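Local coordinates for alpha-glucosidase YIHQ (Escherichia coli, PDB 5AEG), which hydrolyses sulfoquinovosyl diacylglycerides and simpler sulfoquinovosides such as sulfoquinovosyl glycerol, releasing sulfoquinovose for use as a source of carbon and sulfur, at residues H32-P37 with A66-A70; K518-L522 with D551-I555; H557-M561 with I655-P659. All coordinates share one frame; numbering follows the deposited sequence.

Contact 1: residues H32-P37 with A66-A70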
loop_
_atom_site.group_PDB
_atom_site.type_symbol
_atom_site.label_atom_id
_atom_site.label_comp_id
_atom_site.label_asym_id
_atom_site.label_seq_id
_atom_site.Cartn_x
_atom_site.Cartn_y
_atom_site.Cartn_z
ATOM N N HIS A 32 -31.562 -7.938 -12.462
ATOM C CA HIS A 32 -31.632 -9.404 -12.593
ATOM C C HIS A 32 -32.863 -9.749 -13.398
ATOM O O HIS A 32 -33.949 -9.285 -13.065
ATOM C CB HIS A 32 -31.824 -10.059 -11.233
ATOM C CG HIS A 32 -32.036 -11.538 -11.300
ATOM N ND1 HIS A 32 -30.990 -12.440 -11.345
ATOM C CD2 HIS A 32 -33.164 -12.288 -11.307
ATOM C CE1 HIS A 32 -31.457 -13.676 -11.402
ATOM N NE2 HIS A 32 -32.772 -13.615 -11.368
ATOM N N SER A 33 -32.721 -10.570 -14.405
ATOM C CA SER A 33 -33.871 -11.298 -14.928
ATOM C C SER A 33 -33.425 -12.704 -15.223
ATOM O O SER A 33 -32.195 -13.029 -15.125
ATOM C CB SER A 33 -34.338 -10.649 -16.217
ATOM O OG SER A 33 -33.298 -10.740 -17.183
ATOM N N LYS A 34 -34.399 -13.538 -15.591
ATOM C CA LYS A 34 -34.133 -14.924 -16.011
ATOM C C LYS A 34 -33.160 -14.917 -17.125
ATOM O O LYS A 34 -32.233 -15.683 -17.120
ATOM C CB LYS A 34 -35.405 -15.673 -16.460
ATOM C CG LYS A 34 -35.883 -16.748 -15.490
ATOM C CD LYS A 34 -36.306 -18.030 -16.233
ATOM C CE LYS A 34 -37.132 -18.985 -15.365
ATOM N NZ LYS A 34 -36.593 -20.374 -15.184
ATOM N N ASP A 35 -33.285 -13.962 -18.031
ATOM C CA ASP A 35 -32.369 -13.825 -19.208
ATOM C C ASP A 35 -31.044 -13.154 -18.941
ATOM O O ASP A 35 -30.095 -13.409 -19.688
ATOM C CB ASP A 35 -33.026 -12.973 -20.301
ATOM C CG ASP A 35 -34.431 -13.428 -20.604
ATOM O OD1 ASP A 35 -34.554 -14.391 -21.399
ATOM O OD2 ASP A 35 -35.385 -12.865 -19.994
ATOM N N ASN A 36 -30.998 -12.274 -17.934
ATOM C CA ASN A 36 -29.751 -11.571 -17.534
ATOM C C ASN A 36 -29.549 -11.629 -16.047
ATOM O O ASN A 36 -29.855 -10.705 -15.321
ATOM C CB ASN A 36 -29.711 -10.164 -18.143
ATOM C CG ASN A 36 -29.332 -10.220 -19.645
ATOM O OD1 ASN A 36 -28.428 -10.960 -20.051
ATOM N ND2 ASN A 36 -30.055 -9.491 -20.470
ATOM N N PRO A 37 -29.138 -12.802 -15.545
ATOM C CA PRO A 37 -28.999 -12.953 -14.104
ATOM C C PRO A 37 -27.828 -12.094 -13.554
ATOM O O PRO A 37 -26.911 -11.701 -14.310
ATOM C CB PRO A 37 -28.687 -14.472 -13.932
ATOM C CG PRO A 37 -28.193 -14.914 -15.242
ATOM C CD PRO A 37 -28.738 -13.999 -16.283
ATOM N N ALA A 66 -25.762 -20.402 -13.316
ATOM C CA ALA A 66 -26.500 -19.170 -13.254
ATOM C C ALA A 66 -27.765 -19.423 -12.473
ATOM O O ALA A 66 -28.491 -20.406 -12.784
ATOM C CB ALA A 66 -26.837 -18.714 -14.680
ATOM N N LEU A 67 -27.978 -18.636 -11.421
ATOM C CA LEU A 67 -29.171 -18.703 -10.594
ATOM C C LEU A 67 -30.193 -17.748 -11.194
ATOM O O LEU A 67 -30.354 -16.615 -10.788
ATOM C CB LEU A 67 -28.902 -18.481 -9.131
ATOM C CG LEU A 67 -27.835 -19.348 -8.520
ATOM C CD1 LEU A 67 -27.829 -19.105 -7.019
ATOM C CD2 LEU A 67 -28.025 -20.826 -8.781
ATOM N N THR A 68 -30.902 -18.291 -12.184
ATOM C CA THR A 68 -31.808 -17.508 -12.997
ATOM C C THR A 68 -33.135 -17.179 -12.260
ATOM O O THR A 68 -33.790 -16.143 -12.540
ATOM C CB THR A 68 -32.140 -18.265 -14.251
ATOM O OG1 THR A 68 -32.649 -19.552 -13.887
ATOM C CG2 THR A 68 -30.899 -18.433 -15.161
ATOM N N ASP A 69 -33.519 -18.008 -11.296
ATOM C CA ASP A 69 -34.830 -17.836 -10.646
ATOM C C ASP A 69 -34.701 -17.125 -9.340
ATOM O O ASP A 69 -33.783 -17.392 -8.540
ATOM C CB ASP A 69 -35.481 -19.209 -10.348
ATOM C CG ASP A 69 -35.579 -20.103 -11.557
ATOM O OD1 ASP A 69 -35.511 -19.588 -12.698
ATOM O OD2 ASP A 69 -35.651 -21.347 -11.382
ATOM N N ALA A 70 -35.614 -16.187 -9.072
ATOM C CA ALA A 70 -35.600 -15.473 -7.816
ATOM C C ALA A 70 -37.013 -15.326 -7.227
ATOM O O ALA A 70 -37.918 -14.945 -7.942
ATOM C CB ALA A 70 -35.026 -14.090 -8.017
#

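Contact 2: residues K518-L522 with D551-I555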
loop_
_atom_site.group_PDB
_atom_site.type_symbol
_atom_site.label_atom_id
_atom_site.label_comp_id
_atom_site.label_asym_id
_atom_site.label_seq_id
_atom_site.Cartn_x
_atom_site.Cartn_y
_atom_site.Cartn_z
ATOM N N LYS A 518 23.146 8.285 -10.655
ATOM C CA LYS A 518 23.009 9.566 -9.991
ATOM C C LYS A 518 21.767 10.311 -10.442
ATOM O O LYS A 518 21.065 10.860 -9.588
ATOM C CB LYS A 518 24.228 10.426 -10.309
ATOM C CG LYS A 518 24.242 11.810 -9.670
ATOM C CD LYS A 518 25.663 12.375 -9.876
ATOM C CE LYS A 518 25.685 13.894 -9.733
ATOM N NZ LYS A 518 27.120 14.393 -9.996
ATOM N N GLU A 519 21.516 10.359 -11.730
ATOM C CA GLU A 519 20.371 11.063 -12.253
ATOM C C GLU A 519 19.065 10.507 -11.640
ATOM O O GLU A 519 18.208 11.287 -11.236
ATOM C CB GLU A 519 20.306 10.989 -13.764
ATOM C CG GLU A 519 19.186 11.784 -14.390
ATOM C CD GLU A 519 18.961 11.487 -15.832
ATOM O OE1 GLU A 519 19.761 10.787 -16.401
ATOM O OE2 GLU A 519 17.995 12.018 -16.436
ATOM N N LEU A 520 18.921 9.178 -11.571
ATOM C CA LEU A 520 17.694 8.564 -10.935
ATOM C C LEU A 520 17.579 8.945 -9.464
ATOM O O LEU A 520 16.504 9.335 -9.010
ATOM C CB LEU A 520 17.666 7.052 -11.181
ATOM C CG LEU A 520 16.401 6.366 -10.646
ATOM C CD1 LEU A 520 15.178 6.933 -11.383
ATOM C CD2 LEU A 520 16.529 4.843 -10.895
ATOM N N LEU A 521 18.679 8.875 -8.695
ATOM C CA LEU A 521 18.647 9.242 -7.338
ATOM C C LEU A 521 18.161 10.686 -7.160
ATOM O O LEU A 521 17.360 10.959 -6.301
ATOM C CB LEU A 521 20.031 9.110 -6.668
ATOM C CG LEU A 521 20.084 9.316 -5.177
ATOM C CD1 LEU A 521 19.270 8.221 -4.427
ATOM C CD2 LEU A 521 21.522 9.252 -4.661
ATOM N N LEU A 522 18.710 11.612 -7.926
ATOM C CA LEU A 522 18.397 13.034 -7.789
ATOM C C LEU A 522 16.982 13.363 -8.230
ATOM O O LEU A 522 16.297 14.116 -7.532
ATOM C CB LEU A 522 19.425 13.905 -8.553
ATOM C CG LEU A 522 20.888 13.704 -8.109
ATOM C CD1 LEU A 522 21.745 14.843 -8.621
ATOM C CD2 LEU A 522 21.130 13.550 -6.651
ATOM N N ASP A 551 28.927 11.999 -4.207
ATOM C CA ASP A 551 29.829 13.139 -4.597
ATOM C C ASP A 551 29.219 14.428 -4.056
ATOM O O ASP A 551 28.057 14.433 -3.466
ATOM C CB ASP A 551 30.179 13.161 -6.138
ATOM C CG ASP A 551 29.002 13.526 -7.065
ATOM O OD1 ASP A 551 27.900 13.948 -6.591
ATOM O OD2 ASP A 551 29.181 13.395 -8.304
ATOM N N ALA A 552 29.938 15.521 -4.231
ATOM C CA ALA A 552 29.489 16.793 -3.656
ATOM C C ALA A 552 28.204 17.278 -4.280
ATOM O O ALA A 552 27.319 17.827 -3.544
ATOM C CB ALA A 552 30.596 17.892 -3.803
ATOM N N GLU A 553 28.054 17.083 -5.577
ATOM C CA GLU A 553 26.841 17.532 -6.246
ATOM C C GLU A 553 25.598 16.782 -5.687
ATOM O O GLU A 553 24.549 17.385 -5.453
ATOM C CB GLU A 553 26.955 17.303 -7.733
ATOM C CG GLU A 553 25.734 17.754 -8.525
ATOM C CD GLU A 553 25.799 17.439 -10.020
ATOM O OE1 GLU A 553 26.777 16.802 -10.496
ATOM O OE2 GLU A 553 24.850 17.862 -10.715
ATOM N N THR A 554 25.754 15.494 -5.428
ATOM C CA THR A 554 24.667 14.706 -4.843
ATOM C C THR A 554 24.333 15.209 -3.475
ATOM O O THR A 554 23.162 15.395 -3.157
ATOM C CB THR A 554 25.072 13.200 -4.783
ATOM O OG1 THR A 554 25.414 12.772 -6.091
ATOM C CG2 THR A 554 23.927 12.341 -4.171
ATOM N N ILE A 555 25.350 15.417 -2.622
ATOM C CA ILE A 555 25.129 15.872 -1.267
ATOM C C ILE A 555 24.456 17.274 -1.269
ATOM O O ILE A 555 23.501 17.519 -0.512
ATOM C CB ILE A 555 26.479 15.898 -0.425
ATOM C CG1 ILE A 555 26.971 14.439 -0.180
ATOM C CG2 ILE A 555 26.249 16.540 0.911
ATOM C CD1 ILE A 555 28.425 14.322 0.218
#

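Contact 3: residues H557-M561 with I655-P659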
loop_
_atom_site.group_PDB
_atom_site.type_symbol
_atom_site.label_atom_id
_atom_site.label_comp_id
_atom_site.label_asym_id
_atom_site.label_seq_id
_atom_site.Cartn_x
_atom_site.Cartn_y
_atom_site.Cartn_z
ATOM N N HIS A 557 22.635 18.513 -3.542
ATOM C CA HIS A 557 21.267 18.267 -4.014
ATOM C C HIS A 557 20.341 17.852 -2.897
ATOM O O HIS A 557 19.261 18.466 -2.729
ATOM C CB HIS A 557 21.216 17.280 -5.197
ATOM C CG HIS A 557 19.862 17.157 -5.778
ATOM N ND1 HIS A 557 19.329 18.116 -6.611
ATOM C CD2 HIS A 557 18.856 16.282 -5.518
ATOM C CE1 HIS A 557 18.090 17.772 -6.916
ATOM N NE2 HIS A 557 17.784 16.691 -6.252
ATOM N N PHE A 558 20.732 16.861 -2.085
ATOM C CA PHE A 558 20.028 16.528 -0.850
ATOM C C PHE A 558 19.882 17.746 0.099
ATOM O O PHE A 558 18.813 17.919 0.751
ATOM C CB PHE A 558 20.712 15.297 -0.182
ATOM C CG PHE A 558 20.247 13.978 -0.757
ATOM C CD1 PHE A 558 20.746 13.472 -1.963
ATOM C CD2 PHE A 558 19.182 13.339 -0.143
ATOM C CE1 PHE A 558 20.257 12.284 -2.484
ATOM C CE2 PHE A 558 18.700 12.170 -0.655
ATOM C CZ PHE A 558 19.212 11.665 -1.831
ATOM N N ALA A 559 20.953 18.555 0.232
ATOM C CA ALA A 559 20.861 19.771 1.085
ATOM C C ALA A 559 19.690 20.692 0.559
ATOM O O ALA A 559 18.827 21.050 1.320
ATOM C CB ALA A 559 22.198 20.532 1.178
ATOM N N ARG A 560 19.642 20.931 -0.732
ATOM C CA ARG A 560 18.618 21.799 -1.337
ATOM C C ARG A 560 17.221 21.234 -1.161
ATOM O O ARG A 560 16.332 21.916 -0.673
ATOM C CB ARG A 560 18.923 22.026 -2.812
ATOM C CG ARG A 560 17.812 22.737 -3.658
ATOM C CD ARG A 560 18.018 22.599 -5.182
ATOM N NE ARG A 560 16.881 23.151 -5.929
ATOM C CZ ARG A 560 16.595 24.458 -6.028
ATOM N NH1 ARG A 560 17.394 25.371 -5.515
ATOM N NH2 ARG A 560 15.509 24.873 -6.664
ATOM N N MET A 561 17.041 19.939 -1.464
ATOM C CA MET A 561 15.673 19.390 -1.439
ATOM C C MET A 561 15.194 19.053 -0.095
ATOM O O MET A 561 13.966 19.148 0.152
ATOM C CB MET A 561 15.514 18.194 -2.441
ATOM C CG MET A 561 15.967 18.505 -3.868
ATOM S SD MET A 561 15.367 20.066 -4.563
ATOM C CE MET A 561 13.627 19.688 -4.731
ATOM N N ILE A 655 17.023 19.051 -12.971
ATOM C CA ILE A 655 17.098 18.424 -11.646
ATOM C C ILE A 655 17.159 19.504 -10.587
ATOM O O ILE A 655 17.865 20.523 -10.728
ATOM C CB ILE A 655 18.312 17.471 -11.599
ATOM C CG1 ILE A 655 18.006 16.204 -12.419
ATOM C CG2 ILE A 655 18.657 17.111 -10.196
ATOM C CD1 ILE A 655 19.224 15.492 -12.881
ATOM N N GLY A 656 16.385 19.369 -9.543
ATOM C CA GLY A 656 16.285 20.349 -8.455
ATOM C C GLY A 656 15.126 21.386 -8.642
ATOM O O GLY A 656 14.804 22.144 -7.710
ATOM N N LYS A 657 14.559 21.444 -9.840
ATOM C CA LYS A 657 13.373 22.308 -10.156
ATOM C C LYS A 657 12.249 21.436 -10.749
ATOM O O LYS A 657 11.888 21.556 -11.914
ATOM C CB LYS A 657 13.807 23.417 -11.108
ATOM C CG LYS A 657 14.797 24.322 -10.441
ATOM C CD LYS A 657 15.309 25.452 -11.317
ATOM C CE LYS A 657 16.387 26.174 -10.525
ATOM N NZ LYS A 657 16.691 27.429 -11.232
ATOM N N PRO A 658 11.693 20.548 -9.908
ATOM C CA PRO A 658 10.689 19.579 -10.387
ATOM C C PRO A 658 9.404 20.335 -10.793
ATOM O O PRO A 658 9.195 21.480 -10.376
ATOM C CB PRO A 658 10.380 18.749 -9.186
ATOM C CG PRO A 658 10.868 19.507 -7.993
ATOM C CD PRO A 658 12.063 20.277 -8.541
ATOM N N PRO A 659 8.556 19.690 -11.570
ATOM C CA PRO A 659 7.346 20.430 -12.053
ATOM C C PRO A 659 6.308 20.507 -10.967
ATOM O O PRO A 659 5.596 19.490 -10.713
ATOM C CB PRO A 659 6.888 19.603 -13.243
ATOM C CG PRO A 659 8.075 18.756 -13.628
ATOM C CD PRO A 659 8.711 18.423 -12.298
#

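Contact 1: residues H32-P37 with A66-A70
His32 points its imidazole at the backbone of Leu67 and Thr68, where the loop between strands 27-32 and 39-49 meets a break in strand 56-74 of the N-terminal galactose mutarotase-like β-domain. The ring comes edge-on: His32 NE2 donates to Thr68 O at 3.0 Å, approaching from above the carbonyl plane, 62° out of it, and with an N-H...O angle of 140°. Beside it, His32 CE1 lies 3.2 Å from Leu67 O, so two successive carbonyls border the same ring edge. With CG anti to the backbone N (chi1 174°), the imidazole extends across to residues 66-70, and Phe83 meets it edge-to-face. Farther along the loop, Pro37 CG rests 4.1 Å from Ala66 CB, a small apolar patch, while the methyl CG2 of Thr68 packs 3.6 Å from Lys34 O. Ser33 OG accepts from Asn36 N, an ST motif spanning the turn that contains Lys34. The exposed Lys34 chain, bent at chi2 and chi4, runs obliquely to Asp69, and its ammonium forms a salt bridge on the syn side of the carboxylate. Asp69 OD1 thus takes two donors: Lys34 NZ at 2.8 Å and, from above the carboxylate plane, Thr68 OG1 at 3.1 Å.

Contact 2: residues K518-L522 with D551-I555
Lys518 brings its ammonium between two carboxylates of the facing segment, those of Asp551 and Glu553. Its chain is extended throughout, starting from a chi1 of -179°, and crosses both acidic side chains at about a right angle. Lys518 NZ donates to Asp551 OD2 at 2.8 Å, meeting the syn lone pair of that oxygen, and forms a second salt bridge with Glu553 OE1, whose modelled 2.5 Å is too short to be taken literally. The two oxygens of Asp551 have separate duties. While OD2 faces the lysine, OD1 accepts from Thr554 N at 2.9 Å, nearly along its C-O axis and with an N-H...O angle of 158°. This is an N-cap: Asp551 precedes helix 552-567, which packs beside helix 518-528 in the family 31 TIM-barrel domain. Thr554 OG1 also gives a hydrogen bond to Asp551 OD1, at 2.8 Å and from above the carboxylate plane, and Trp546 NE1 is a further partner of the hydroxyl. Negative charge on the capping carboxylate would probably be favoured by both the helix N terminus and the lysine. The other branch of Thr554 serves the apolar side: its CG2 lies 3.9 Å from both Leu521 CD2 and Leu522 CD2, the threonine side chain crossing each leucine side chain at about a right angle.

Contact 3: residues H557-M561 with I655-P659
Arg560 and Gly656 form the polar centre of this contact, with the arginine gripping one carbonyl oxygen side-on. Arg560 NE reaches Gly656 O at 2.9 Å and Arg560 NH2 reaches the same atom at 3.0 Å. The oxygen lies in the guanidinium plane, only 8° out of it, whereas both nitrogens approach from one face of the carbonyl plane. A side chain extended from CG to NE carries the group across from helix 552-567.

The inner part is close-packed. A chi1 near 180° (-173°) swings the His557 ring out from the helix, and its CE1 meets Gly656 CA edge-on at 3.5 Å, while the Ile655 CG2 methyl lies obliquely to the ring at 3.4 Å from His557 CE1. The Gly656 backbone, which takes a positive phi (94°), thus lies directly against the imidazole. Met561, bent at chi2 and chi3, sets SD 3.8 Å from Gly656 O and turns its CE methyl toward Pro658 CD, an apolar contact.

Toward solvent the fit is looser. Exposed Lys657 touches the arginine mainly through its aliphatic CG, 3.9 Å from Arg560 NH2, and Lys657 NZ stays 5.4 Å from Arg560 NH2.

The contact joins the TIM-barrel domain to the loop leading into strand 660-663 of the C-terminal β-domain. Asp526 of helix 518-528 accepts from Gly656 N and, weakly, from His557 NE2. Both polar backbone atoms of buried Gly656 are therefore met, the carbonyl by Arg560 and the N-H by Asp526 OD2, and the nearby cationic guanidinium would probably polarise that carbonyl.

Overall arrangement
From the N terminus, contact 1 comes first, closing a mostly β excursion of 28 residues within the N-terminal β-domain. The chain then completes that β-domain and runs through most of the TIM-barrel domain before contact 2 closes another 28-residue loop, from helix 518-528 to the start of helix 552-567. Contact 3 begins farther along that second helix and closes a 93-residue path into the C-terminal domain. The three are in series, with neither nesting nor crossing. Contacts 2 and 3 have centres about 10 Å apart and touch, sharing helix 552-567, with Leu522 packing on Ile655. Contact 1 lies across the chain's centre, about 62 Å from contact 2 and 59 Å from contact 3, centre to centre.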